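Local coordinates for epimerase family protein SDR39U1 (Homo sapiens, PDB 4B4O), which binds NADPH and is a putative NADP-dependent oxidoreductase of the NAD(P)-dependent epimerase/dehydratase family, at residues Glu119-Glu122 / Asp123-Gly126; Gly181-Ser185 / Gly186-Phe190; Ala226-Ala229 / Gln230-Ala234. The protein carries 3 engineered substitutions. All blocks are in the same frame, centred on the assembly; numbering follows the deposited sequence.

All three contacts are local, and they follow one another along the chain without nesting or crossing. Interaction 1 (119-126) closes a tight turn in the loop between strand 102-108 and helix 131-143. Interaction 2 (181-190) closes a second turn, between helix 166-176 and strand 192-194. Interaction 3 (226-234) is made within helix 225-236, which follows strand 213-217. Interaction 1 stands apart, its centre about 22 Å from that of interaction 2 and about 27 Å from that of interaction 3. Interactions 2 and 3 touch. Gly186 O lies 2.7 Å from Ala226 N, a probable hydrogen bond, and Phe190 stacks on Phe228. The loop 181-190 is thereby joined to helix 225-236.

Interaction 1: residues Glu119-Glu122 / Asp123-Gly126; sequences EYDE and DSPG
A type I beta turn from Asp121 to Ser124 makes this local contact, in a surface loop between strand 102-108 and helix 131-143 of the Rossmann-type domain. The turn is closed by Ser124 N, which donates to Asp121 O at 3.0 Å. The same two residues are joined a second time, because the Asp121 N donates to the Ser124 OG. An Asx turn is laid over it: Asp121 OD1 accepts from Asp123 N at 3.0 Å, met from above the carboxylate plane. A chi1 of 72° bends this carboxylate back over the turn. Its other oxygen, OD2, forms a salt bridge with Arg270, so one side chain serves both the turn and a distant part of the chain. The Glu122 carboxylate is engaged outside the turn, accepting from the backbone amides of Asn216 and Arg271. A water links Glu122 O and Ser124 O, though its distance to the latter is doubtfully short. Beside the turn, the Tyr120 ring meets Ser124 with its edge: CB of Ser124 lies in the ring plane, 3.8 Å from Tyr120 CD1.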
ATOM      1  N   GLU A 119       7.886 -18.718  -2.429  1.00 18.97           N
ATOM      2  CA  GLU A 119       7.629 -17.776  -3.500  1.00 18.07           C
ATOM      3  C   GLU A 119       6.117 -17.683  -3.704  1.00 17.65           C
ATOM      4  O   GLU A 119       5.443 -18.698  -3.825  1.00 18.45           O
ATOM      5  CB  GLU A 119       8.331 -18.249  -4.778  1.00 18.79           C
ATOM      6  CG  GLU A 119       7.988 -17.446  -6.011  1.00 18.26           C
ATOM      7  CD  GLU A 119       8.868 -17.785  -7.219  1.00 19.18           C
ATOM      8  OE1 GLU A 119      10.083 -17.400  -7.207  1.00 19.36           O
ATOM      9  OE2 GLU A 119       8.313 -18.350  -8.205  1.00 19.87           O
ATOM     10  N   TYR A 120       5.587 -16.475  -3.755  1.00 16.60           N
ATOM     11  CA  TYR A 120       4.150 -16.268  -3.791  1.00 16.31           C
ATOM     12  C   TYR A 120       3.731 -15.493  -5.026  1.00 15.88           C
ATOM     13  O   TYR A 120       4.450 -14.612  -5.471  1.00 15.39           O
ATOM     14  CB  TYR A 120       3.713 -15.480  -2.548  1.00 15.67           C
ATOM     15  CG  TYR A 120       4.088 -16.143  -1.235  1.00 16.29           C
ATOM     16  CD1 TYR A 120       3.302 -17.145  -0.705  1.00 17.15           C
ATOM     17  CD2 TYR A 120       5.236 -15.773  -0.547  1.00 16.28           C
ATOM     18  CE1 TYR A 120       3.645 -17.762   0.469  1.00 17.94           C
ATOM     19  CE2 TYR A 120       5.588 -16.391   0.632  1.00 17.12           C
ATOM     20  CZ  TYR A 120       4.791 -17.384   1.132  1.00 17.93           C
ATOM     21  OH  TYR A 120       5.091 -18.003   2.318  1.00 18.97           O
ATOM     22  N   ASP A 121       2.546 -15.812  -5.547  1.00 16.29           N
ATOM     23  CA  ASP A 121       1.845 -14.912  -6.463  1.00 15.97           C
ATOM     24  C   ASP A 121       0.430 -14.653  -5.977  1.00 15.90           C
ATOM     25  O   ASP A 121       0.068 -15.034  -4.869  1.00 15.99           O
ATOM     26  CB  ASP A 121       1.917 -15.396  -7.921  1.00 16.90           C
ATOM     27  CG  ASP A 121       1.072 -16.627  -8.208  1.00 18.21           C
ATOM     28  OD1 ASP A 121       0.295 -17.066  -7.355  1.00 18.41           O
ATOM     29  OD2 ASP A 121       1.220 -17.174  -9.326  1.00 19.28           O
ATOM     30  N   GLU A 122      -0.382 -14.027  -6.816  1.00 15.97           N
ATOM     31  CA  GLU A 122      -1.735 -13.589  -6.420  1.00 16.00           C
ATOM     32  C   GLU A 122      -2.677 -14.744  -6.077  1.00 17.14           C
ATOM     33  O   GLU A 122      -3.683 -14.547  -5.436  1.00 17.31           O
ATOM     34  CB  GLU A 122      -2.359 -12.694  -7.502  1.00 16.12           C
ATOM     35  CG  GLU A 122      -1.647 -11.349  -7.663  1.00 15.10           C
ATOM     36  CD  GLU A 122      -0.470 -11.356  -8.632  1.00 15.19           C
ATOM     37  OE1 GLU A 122      -0.034 -12.420  -9.132  1.00 15.95           O
ATOM     38  OE2 GLU A 122       0.008 -10.251  -8.945  1.00 14.69           O
ATOM     39  N   ASP A 123      -2.352 -15.944  -6.538  1.00 18.13           N
ATOM     40  CA  ASP A 123      -3.209 -17.088  -6.298  1.00 19.51           C
ATOM     41  C   ASP A 123      -2.762 -17.841  -5.071  1.00 19.59           C
ATOM     42  O   ASP A 123      -3.377 -18.831  -4.714  1.00 20.84           O
ATOM     43  CB  ASP A 123      -3.246 -18.010  -7.531  1.00 20.97           C
ATOM     44  CG  ASP A 123      -3.974 -17.378  -8.720  1.00 21.45           C
ATOM     45  OD1 ASP A 123      -4.990 -16.673  -8.515  1.00 21.34           O
ATOM     46  OD2 ASP A 123      -3.540 -17.601  -9.877  1.00 22.15           O
ATOM     47  N   SER A 124      -1.688 -17.391  -4.438  1.00 18.49           N
ATOM     48  CA  SER A 124      -1.124 -18.150  -3.339  1.00 18.81           C
ATOM     49  C   SER A 124      -2.015 -18.027  -2.115  1.00 19.00           C
ATOM     50  O   SER A 124      -2.556 -16.959  -1.839  1.00 18.26           O
ATOM     51  CB  SER A 124       0.305 -17.683  -2.990  1.00 17.88           C
ATOM     52  OG  SER A 124       1.222 -18.007  -4.007  1.00 18.05           O
ATOM     53  N   PRO A 125      -2.110 -19.104  -1.341  1.00 20.14           N
ATOM     54  CA  PRO A 125      -2.806 -19.014  -0.068  1.00 20.53           C
ATOM     55  C   PRO A 125      -2.064 -18.266   1.058  1.00 19.70           C
ATOM     56  O   PRO A 125      -0.862 -18.073   1.024  1.00 19.06           O
ATOM     57  CB  PRO A 125      -2.992 -20.473   0.311  1.00 22.27           C
ATOM     58  CG  PRO A 125      -1.776 -21.125  -0.232  1.00 22.33           C
ATOM     59  CD  PRO A 125      -1.309 -20.326  -1.422  1.00 21.10           C
ATOM     60  N   GLY A 126      -2.831 -17.807   2.031  1.00 19.92           N
ATOM     61  CA  GLY A 126      -2.318 -17.007   3.135  1.00 19.44           C
ATOM     62  C   GLY A 126      -3.462 -16.418   3.946  1.00 19.84           C
ATOM     63  O   GLY A 126      -4.559 -16.977   3.999  1.00 20.93           O
TER
HETATM   64  O   HOH W   1      -4.123 -15.083  -2.495  1.00  2.00           O

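Interaction 2: residues Gly181-Ser185 / Gly186-Phe190; sequences GPIGS and GHQFF
Gln188 reaches back across a type II' beta turn, Ile183 to Gly186, and lays its amide against the backbone of Ile183. Its NE2 donates to Ile183 O at 2.8 Å in a nearly straight bond (166°). The oxygen lies close to the amide plane of Gln188, while the donor is tilted from the plane of the Ile183 carbonyl. The side chain gets there by folding: chi1 (69°) and chi2 (-84°) are both bent, which brings the chain back over the turn. CB of Ile183 lies beside Gln188 NE2, 4.0 Å away. The turn's own bond, Gly186 N to Ile183 O, is weak at 3.3 Å, so the glutamine supplies the stronger grip on this carbonyl. Ser185 works on a residue further on. Its OG accepts from His187 N at 3.1 Å, and its CB approaches the His187 ring obliquely, 3.8 Å from ND1. A water accepts from Ser185 N and donates weakly to Gln188 OE1. Gly184 takes the positive phi of the second position of a type II' turn; Gly186, which closes the turn, also has positive phi. Gln188 NE2 also donates to Leu261 O, and Ile183 N donates to Asn225 OD1. With both NE2 bonds made to backbone carbonyls, the buried amide is fixed in its rotation and ties the turn to a later part of the chain.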
ATOM      1  N   GLY A 181      21.701   1.167   6.925  1.00 15.13           N
ATOM      2  CA  GLY A 181      22.241  -0.174   6.855  1.00 15.25           C
ATOM      3  C   GLY A 181      21.177  -1.253   6.905  1.00 15.19           C
ATOM      4  O   GLY A 181      19.967  -0.968   6.945  1.00 14.96           O
ATOM      5  N   PRO A 182      21.610  -2.521   6.913  1.00 15.54           N
ATOM      6  CA  PRO A 182      20.652  -3.630   6.938  1.00 15.65           C
ATOM      7  C   PRO A 182      19.888  -3.738   8.235  1.00 16.42           C
ATOM      8  O   PRO A 182      20.409  -3.397   9.294  1.00 17.23           O
ATOM      9  CB  PRO A 182      21.538  -4.860   6.731  1.00 16.18           C
ATOM     10  CG  PRO A 182      22.888  -4.438   7.156  1.00 16.65           C
ATOM     11  CD  PRO A 182      22.994  -3.001   6.737  1.00 15.93           C
ATOM     12  N   ILE A 183      18.645  -4.207   8.131  1.00 16.29           N
ATOM     13  CA  ILE A 183      17.793  -4.497   9.281  1.00 17.19           C
ATOM     14  C   ILE A 183      17.868  -5.989   9.592  1.00 18.06           C
ATOM     15  O   ILE A 183      17.498  -6.806   8.765  1.00 17.70           O
ATOM     16  CB  ILE A 183      16.325  -4.140   8.993  1.00 16.71           C
ATOM     17  CG1 ILE A 183      16.204  -2.693   8.504  1.00 15.96           C
ATOM     18  CG2 ILE A 183      15.481  -4.363  10.224  1.00 17.84           C
ATOM     19  CD1 ILE A 183      14.818  -2.364   8.002  1.00 15.48           C
ATOM     20  N   GLY A 184      18.344  -6.351  10.781  1.00 19.38           N
ATOM     21  CA  GLY A 184      18.492  -7.759  11.145  1.00 20.52           C
ATOM     22  C   GLY A 184      19.630  -8.435  10.383  1.00 20.42           C
ATOM     23  O   GLY A 184      20.717  -7.873  10.260  1.00 20.20           O
ATOM     24  N   SER A 185      19.373  -9.615   9.837  1.00 20.68           N
ATOM     25  CA  SER A 185      20.360 -10.306   9.004  1.00 20.74           C
ATOM     26  C   SER A 185      20.534  -9.632   7.647  1.00 19.23           C
ATOM     27  O   SER A 185      21.589  -9.725   7.045  1.00 19.22           O
ATOM     28  CB  SER A 185      19.943 -11.757   8.753  1.00 21.62           C
ATOM     29  OG  SER A 185      18.754 -11.833   7.974  1.00 20.74           O
ATOM     30  N   GLY A 186      19.480  -8.967   7.176  1.00 18.15           N
ATOM     31  CA  GLY A 186      19.470  -8.360   5.856  1.00 16.92           C
ATOM     32  C   GLY A 186      19.102  -9.337   4.765  1.00 16.86           C
ATOM     33  O   GLY A 186      18.883  -8.944   3.620  1.00 16.01           O
ATOM     34  N   HIS A 187      19.005 -10.611   5.118  1.00 17.94           N
ATOM     35  CA  HIS A 187      18.692 -11.646   4.132  1.00 18.17           C
ATOM     36  C   HIS A 187      17.262 -11.699   3.715  1.00 17.62           C
ATOM     37  O   HIS A 187      16.962 -12.270   2.678  1.00 17.57           O
ATOM     38  CB  HIS A 187      19.144 -13.009   4.642  1.00 19.77           C
ATOM     39  CG  HIS A 187      20.642 -13.189   4.551  1.00 20.43           C
ATOM     40  ND1 HIS A 187      21.435 -13.357   5.617  1.00 21.47           N
ATOM     41  CD2 HIS A 187      21.479 -13.146   3.444  1.00 20.23           C
ATOM     42  CE1 HIS A 187      22.718 -13.466   5.211  1.00 21.90           C
ATOM     43  NE2 HIS A 187      22.739 -13.345   3.877  1.00 21.16           N
ATOM     44  N   GLN A 188      16.385 -11.104   4.507  1.00 17.33           N
ATOM     45  CA  GLN A 188      14.952 -11.172   4.264  1.00 16.98           C
ATOM     46  C   GLN A 188      14.534 -10.468   2.965  1.00 15.78           C
ATOM     47  O   GLN A 188      15.132  -9.484   2.552  1.00 15.07           O
ATOM     48  CB  GLN A 188      14.174 -10.604   5.449  1.00 17.14           C
ATOM     49  CG  GLN A 188      14.281  -9.095   5.675  1.00 16.31           C
ATOM     50  CD  GLN A 188      15.493  -8.658   6.471  1.00 16.72           C
ATOM     51  OE1 GLN A 188      16.519  -9.354   6.539  1.00 17.35           O
ATOM     52  NE2 GLN A 188      15.387  -7.468   7.057  1.00 16.46           N
ATOM     53  N   PHE A 189      13.530 -11.018   2.298  1.00 15.73           N
ATOM     54  CA  PHE A 189      13.018 -10.421   1.087  1.00 14.83           C
ATOM     55  C   PHE A 189      12.414  -9.050   1.394  1.00 14.04           C
ATOM     56  O   PHE A 189      11.813  -8.818   2.463  1.00 14.27           O
ATOM     57  CB  PHE A 189      11.994 -11.316   0.402  1.00 15.10           C
ATOM     58  CG  PHE A 189      12.571 -12.583  -0.155  1.00 15.98           C
ATOM     59  CD1 PHE A 189      13.461 -12.556  -1.230  1.00 15.93           C
ATOM     60  CD2 PHE A 189      12.221 -13.810   0.385  1.00 17.08           C
ATOM     61  CE1 PHE A 189      14.001 -13.721  -1.743  1.00 16.97           C
ATOM     62  CE2 PHE A 189      12.765 -14.979  -0.119  1.00 18.12           C
ATOM     63  CZ  PHE A 189      13.648 -14.936  -1.189  1.00 18.07           C
ATOM     64  N   PHE A 190      12.607  -8.140   0.448  1.00 13.32           N
ATOM     65  CA  PHE A 190      12.145  -6.780   0.564  1.00 12.73           C
ATOM     66  C   PHE A 190      11.175  -6.500  -0.595  1.00 12.32           C
ATOM     67  O   PHE A 190      11.593  -6.020  -1.647  1.00 12.05           O
ATOM     68  CB  PHE A 190      13.356  -5.856   0.520  1.00 12.48           C
ATOM     69  CG  PHE A 190      13.059  -4.438   0.867  1.00 12.15           C
ATOM     70  CD1 PHE A 190      12.835  -4.072   2.187  1.00 12.47           C
ATOM     71  CD2 PHE A 190      13.042  -3.464  -0.108  1.00 11.75           C
ATOM     72  CE1 PHE A 190      12.544  -2.759   2.519  1.00 12.38           C
ATOM     73  CE2 PHE A 190      12.777  -2.142   0.209  1.00 11.66           C
ATOM     74  CZ  PHE A 190      12.533  -1.784   1.527  1.00 11.97           C
TER
HETATM   75  O   HOH W   2      16.733 -10.440   9.724  1.00  2.00           O

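Interaction 3: residues Ala226-Ala229 / Gln230-Ala234; sequences AEFA and QTFGA. Engineered in segment 230-234: Phe232 (natural residue Leu).
Helix 225-236, which follows strand 213-217 in this Rossmann-type protein, holds this contact between side chains one turn apart. Phe228 and Phe232 lie side by side and point the same way. Phe232 is an engineered residue, leucine in the natural sequence. The four-residue spacing puts both on one side of the helix, and their similar first torsions (166° for Phe228) turn the rings the same way. Their centroids are 5.5 Å apart and the planes are inclined at 36°, so the pair is oblique. The closest side-chain atoms are Phe228 CZ and Phe232 CD2, at 3.8 Å. CB of Phe232 also lies over one face of the Phe228 ring.

This side of the helix packs against helices 166-176 and 284-293. Both rings touch Met168 of helix 166-176 and Leu288 of helix 284-293. The three helices are thus joined through one apolar strip.

The backbone bonds follow the regular i to i+4 pattern of an alpha helix. Gln230 N donates to Ala226 O, Phe232 N to Phe228 O, and Gly233 N to Ala229 O at 2.9 Å.

Glu227 and Thr231 also lie side by side, pointing the same way. Glu227 extends away from the helix, its CG 3.9 Å from Thr231 OG1. The threonine hydroxyl turns back on the backbone because OG1 stands beside its own backbone N, anti to the carbonyl carbon (chi1 -55°). Glu227 O therefore takes two bonds from one residue. Thr231 N and Thr231 OG1 approach it from opposite faces of the carbonyl plane, and the hydroxyl donates to Glu227 O at 2.8 Å from above that plane.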
ATOM      1  N   ALA A 226      19.238  -6.407   2.646  1.00 14.33           N
ATOM      2  CA  ALA A 226      20.664  -6.062   2.498  1.00 14.53           C
ATOM      3  C   ALA A 226      20.895  -5.364   1.176  1.00 13.97           C
ATOM      4  O   ALA A 226      21.580  -4.336   1.124  1.00 13.79           O
ATOM      5  CB  ALA A 226      21.553  -7.285   2.585  1.00 15.47           C
ATOM      6  N   GLU A 227      20.310  -5.893   0.103  1.00 13.83           N
ATOM      7  CA  GLU A 227      20.459  -5.265  -1.238  1.00 13.53           C
ATOM      8  C   GLU A 227      19.814  -3.865  -1.293  1.00 12.87           C
ATOM      9  O   GLU A 227      20.373  -2.943  -1.868  1.00 12.81           O
ATOM     10  CB  GLU A 227      19.922  -6.185  -2.362  1.00 13.75           C
ATOM     11  CG  GLU A 227      19.905  -5.562  -3.778  1.00 13.64           C
ATOM     12  CD  GLU A 227      19.105  -6.389  -4.810  1.00 13.91           C
ATOM     13  OE1 GLU A 227      19.019  -7.642  -4.602  1.00 14.42           O
ATOM     14  OE2 GLU A 227      18.546  -5.814  -5.799  1.00 13.76           O
ATOM     15  N   PHE A 228      18.670  -3.707  -0.646  1.00 12.55           N
ATOM     16  CA  PHE A 228      18.059  -2.388  -0.505  1.00 12.16           C
ATOM     17  C   PHE A 228      18.971  -1.347   0.177  1.00 12.30           C
ATOM     18  O   PHE A 228      19.117  -0.226  -0.302  1.00 12.21           O
ATOM     19  CB  PHE A 228      16.725  -2.475   0.276  1.00 12.04           C
ATOM     20  CG  PHE A 228      16.219  -1.146   0.732  1.00 11.93           C
ATOM     21  CD1 PHE A 228      15.615  -0.293  -0.167  1.00 11.72           C
ATOM     22  CD2 PHE A 228      16.417  -0.720   2.029  1.00 12.25           C
ATOM     23  CE1 PHE A 228      15.183   0.953   0.223  1.00 11.84           C
ATOM     24  CE2 PHE A 228      16.000   0.539   2.432  1.00 12.37           C
ATOM     25  CZ  PHE A 228      15.375   1.376   1.527  1.00 12.17           C
ATOM     26  N   ALA A 229      19.538  -1.705   1.317  1.00 12.64           N
ATOM     27  CA  ALA A 229      20.374  -0.776   2.061  1.00 12.90           C
ATOM     28  C   ALA A 229      21.574  -0.359   1.224  1.00 12.98           C
ATOM     29  O   ALA A 229      21.928   0.822   1.157  1.00 13.03           O
ATOM     30  CB  ALA A 229      20.812  -1.384   3.399  1.00 13.46           C
ATOM     31  N   GLN A 230      22.202  -1.342   0.597  1.00 13.18           N
ATOM     32  CA  GLN A 230      23.393  -1.115  -0.206  1.00 13.47           C
ATOM     33  C   GLN A 230      23.101  -0.210  -1.414  1.00 13.28           C
ATOM     34  O   GLN A 230      23.807   0.768  -1.640  1.00 13.51           O
ATOM     35  CB  GLN A 230      23.965  -2.467  -0.626  1.00 13.93           C
ATOM     36  CG  GLN A 230      25.191  -2.416  -1.511  1.00 14.46           C
ATOM     37  CD  GLN A 230      25.554  -3.836  -2.057  1.00 15.10           C
ATOM     38  OE1 GLN A 230      25.770  -4.801  -1.293  1.00 15.52           O
ATOM     39  NE2 GLN A 230      25.598  -3.963  -3.407  1.00 15.39           N
ATOM     40  N   THR A 231      22.022  -0.510  -2.136  1.00 13.00           N
ATOM     41  CA  THR A 231      21.604   0.266  -3.321  1.00 13.00           C
ATOM     42  C   THR A 231      21.184   1.681  -2.968  1.00 12.89           C
ATOM     43  O   THR A 231      21.427   2.620  -3.687  1.00 13.21           O
ATOM     44  CB  THR A 231      20.403  -0.408  -4.029  1.00 12.79           C
ATOM     45  OG1 THR A 231      20.733  -1.762  -4.341  1.00 13.07           O
ATOM     46  CG2 THR A 231      20.030   0.309  -5.340  1.00 13.03           C
ATOM     47  N   PHE A 232      20.561   1.822  -1.807  1.00 12.62           N
ATOM     48  CA  PHE A 232      20.129   3.125  -1.338  1.00 12.72           C
ATOM     49  C   PHE A 232      21.334   3.991  -0.948  1.00 13.16           C
ATOM     50  O   PHE A 232      21.399   5.162  -1.317  1.00 13.53           O
ATOM     51  CB  PHE A 232      19.174   2.939  -0.158  1.00 12.54           C
ATOM     52  CG  PHE A 232      18.423   4.170   0.238  1.00 12.78           C
ATOM     53  CD1 PHE A 232      18.238   5.224  -0.638  1.00 13.06           C
ATOM     54  CD2 PHE A 232      17.840   4.243   1.503  1.00 12.95           C
ATOM     55  CE1 PHE A 232      17.513   6.345  -0.248  1.00 13.50           C
ATOM     56  CE2 PHE A 232      17.097   5.346   1.889  1.00 13.38           C
ATOM     57  CZ  PHE A 232      16.940   6.400   1.017  1.00 13.65           C
ATOM     58  N   GLY A 233      22.273   3.417  -0.200  1.00 13.26           N
ATOM     59  CA  GLY A 233      23.532   4.089   0.100  1.00 13.74           C
ATOM     60  C   GLY A 233      24.250   4.518  -1.175  1.00 14.07           C
ATOM     61  O   GLY A 233      24.650   5.688  -1.309  1.00 14.54           O
ATOM     62  N   ALA A 234      24.371   3.606  -2.133  1.00 14.01           N
ATOM     63  CA  ALA A 234      25.006   3.937  -3.403  1.00 14.54           C
ATOM     64  C   ALA A 234      24.293   5.119  -4.046  1.00 14.77           C
ATOM     65  O   ALA A 234      24.939   6.063  -4.462  1.00 15.43           O
ATOM     66  CB  ALA A 234      25.068   2.729  -4.340  1.00 14.63           C
TER